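Local coordinates for RING finger protein unkempt homolog (Mus musculus, PDB 5ELH), which binds RNA in a sequence-specific manner through clustered CCCH zinc fingers and represses translation to control the early morphology of cortical neurons, at residues R135-Q138 / A139-A142. Sequence-based numbering, arbitrary orientation.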
ATOM      1  N   ARG A 135       8.367 -25.905   5.285  1.00 18.85           N
ATOM      2  CA  ARG A 135       8.889 -26.777   6.332  1.00 20.76           C
ATOM      3  C   ARG A 135       7.802 -27.222   7.300  1.00 26.79           C
ATOM      4  O   ARG A 135       7.719 -28.406   7.635  1.00 33.20           O
ATOM      5  CB  ARG A 135      10.019 -26.105   7.097  1.00 20.93           C
ATOM      6  CG  ARG A 135      11.319 -26.118   6.336  1.00 17.82           C
ATOM      7  CD  ARG A 135      12.320 -25.165   6.928  1.00 16.41           C
ATOM      8  NE  ARG A 135      11.899 -23.775   6.776  1.00 19.92           N
ATOM      9  CZ  ARG A 135      12.683 -22.737   7.026  1.00 19.09           C
ATOM     10  NH1 ARG A 135      13.920 -22.940   7.453  1.00 17.55           N
ATOM     11  NH2 ARG A 135      12.227 -21.509   6.850  1.00 24.82           N
ATOM     12  N   GLU A 136       6.964 -26.293   7.743  1.00 23.92           N
ATOM     13  CA  GLU A 136       5.925 -26.658   8.700  1.00 23.73           C
ATOM     14  C   GLU A 136       4.899 -27.574   8.038  1.00 22.20           C
ATOM     15  O   GLU A 136       4.377 -28.498   8.672  1.00 27.03           O
ATOM     16  CB  GLU A 136       5.252 -25.430   9.308  1.00 25.87           C
ATOM     17  CG  GLU A 136       4.387 -25.800  10.503  1.00 38.78           C
ATOM     18  CD  GLU A 136       3.722 -24.607  11.164  1.00 36.57           C
ATOM     19  OE1 GLU A 136       4.017 -23.458  10.765  1.00 25.86           O
ATOM     20  OE2 GLU A 136       2.890 -24.830  12.078  1.00 43.16           O
ATOM     21  N   LEU A 137       4.621 -27.337   6.761  1.00 22.85           N
ATOM     22  CA  LEU A 137       3.729 -28.219   6.016  1.00 27.49           C
ATOM     23  C   LEU A 137       4.256 -29.660   5.998  1.00 30.63           C
ATOM     24  O   LEU A 137       3.476 -30.615   6.072  1.00 23.64           O
ATOM     25  CB  LEU A 137       3.516 -27.706   4.587  1.00 21.22           C
ATOM     26  CG  LEU A 137       2.719 -26.404   4.451  1.00 21.80           C
ATOM     27  CD1 LEU A 137       2.751 -25.898   3.017  1.00 22.68           C
ATOM     28  CD2 LEU A 137       1.270 -26.591   4.907  1.00 25.70           C
ATOM     29  N   GLN A 138       5.576 -29.820   5.904  1.00 29.94           N
ATOM     30  CA  GLN A 138       6.171 -31.155   5.889  1.00 35.02           C
ATOM     31  C   GLN A 138       6.015 -31.835   7.238  1.00 30.68           C
ATOM     32  O   GLN A 138       5.614 -32.989   7.313  1.00 33.16           O
ATOM     33  CB  GLN A 138       7.659 -31.098   5.542  1.00 40.91           C
ATOM     34  CG  GLN A 138       7.957 -30.986   4.065  1.00 47.43           C
ATOM     35  CD  GLN A 138       9.443 -31.036   3.775  1.00 59.96           C
ATOM     36  OE1 GLN A 138      10.047 -32.114   3.759  1.00 64.13           O
ATOM     37  NE2 GLN A 138      10.046 -29.867   3.547  1.00 58.31           N
ATOM     38  N   ALA A 139       6.340 -31.112   8.304  1.00 25.00           N
ATOM     39  CA  ALA A 139       6.297 -31.687   9.640  1.00 32.72           C
ATOM     40  C   ALA A 139       4.859 -31.980  10.056  1.00 35.27           C
ATOM     41  O   ALA A 139       4.597 -32.978  10.724  1.00 39.50           O
ATOM     42  CB  ALA A 139       6.958 -30.756  10.632  1.00 37.41           C
ATOM     43  N   MET A 140       3.937 -31.105   9.659  1.00 40.94           N
ATOM     44  CA  MET A 140       2.522 -31.259   9.994  1.00 37.77           C
ATOM     45  C   MET A 140       1.916 -32.491   9.340  1.00 36.02           C
ATOM     46  O   MET A 140       1.154 -33.224   9.979  1.00 36.30           O
ATOM     47  CB  MET A 140       1.718 -30.030   9.561  1.00 38.69           C
ATOM     48  CG  MET A 140       1.786 -28.861  10.535  1.00 44.89           C
ATOM     49  SD  MET A 140       0.482 -27.640  10.251  1.00 65.84           S
ATOM     50  CE  MET A 140       0.882 -27.056   8.609  1.00 37.90           C
ATOM     51  N   GLU A 141       2.241 -32.710   8.065  1.00 36.60           N
ATOM     52  CA  GLU A 141       1.670 -33.828   7.314  1.00 46.48           C
ATOM     53  C   GLU A 141       2.071 -35.157   7.940  1.00 58.98           C
ATOM     54  O   GLU A 141       1.242 -36.061   8.101  1.00 59.88           O
ATOM     55  CB  GLU A 141       2.113 -33.809   5.851  1.00 50.84           C
ATOM     56  CG  GLU A 141       1.451 -34.909   5.017  1.00 66.99           C
ATOM     57  CD  GLU A 141       2.443 -35.735   4.205  1.00 82.53           C
ATOM     58  OE1 GLU A 141       3.143 -36.596   4.785  1.00 84.50           O
ATOM     59  OE2 GLU A 141       2.515 -35.530   2.978  1.00 90.15           O
ATOM     60  N   ALA A 142       3.349 -35.278   8.280  1.00 64.90           N
ATOM     61  CA  ALA A 142       3.822 -36.448   9.004  1.00 66.31           C
ATOM     62  C   ALA A 142       3.058 -36.594  10.324  1.00 67.90           C
ATOM     63  O   ALA A 142       2.949 -37.694  10.855  1.00 73.85           O
ATOM     64  CB  ALA A 142       5.315 -36.342   9.257  1.00 63.85           C
TER
HETATM   65  O   HOH W   1       6.036 -35.270   4.922  1.00 37.62           O
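R135 accepts the amide N-H of A139 on its carbonyl oxygen, N to O 3.1 Å. Its guanidinium NH2 forms a salt bridge with OD2 of D133, just before the helix. E136 carries two links at once. Its carbonyl oxygen takes the amide of M140, with N of M140 2.8 Å from O of E136. Its side chain, with CG anti to the backbone N (chi1 -168°) and extended from there on, crosses the M140 side chain at a slant. CG of E136 thereby lies 4.0 Å from CG of M140, methylene against methylene. The carboxylate beyond is engaged by R94 through a salt bridge at OE2, which links this turn to a residue far back in the sequence. These i to i+4 pairings define an alpha-helix, here the short helix 134-142 at the C-terminal end of the modelled chain, well after H122, a ligand of the third zinc ion in this three-finger RNA-binding fragment. L137 continues the pattern: N of E141 donates to O of L137 at 3.1 Å, and CD2 of the leucine side chain meets the methyl CE of M140 at 3.8 Å. That methyl is folded back by the bend at chi3 (-63°), which also sets it 3.8 Å from the carbonyl oxygen of E136; Y132 touches both L137 and M140. With an alanine here in place of M140, CD2 of L137 would be likely to lose its methyl partner and CG of E136 the methylene that packs on it. At Q138 the helical bonding slackens: the amide of A142 reaches the carbonyl oxygen of Q138 only weakly, N to O 3.4 Å, and a water bonds weakly both to that oxygen and to OE1 of the poorly ordered E141.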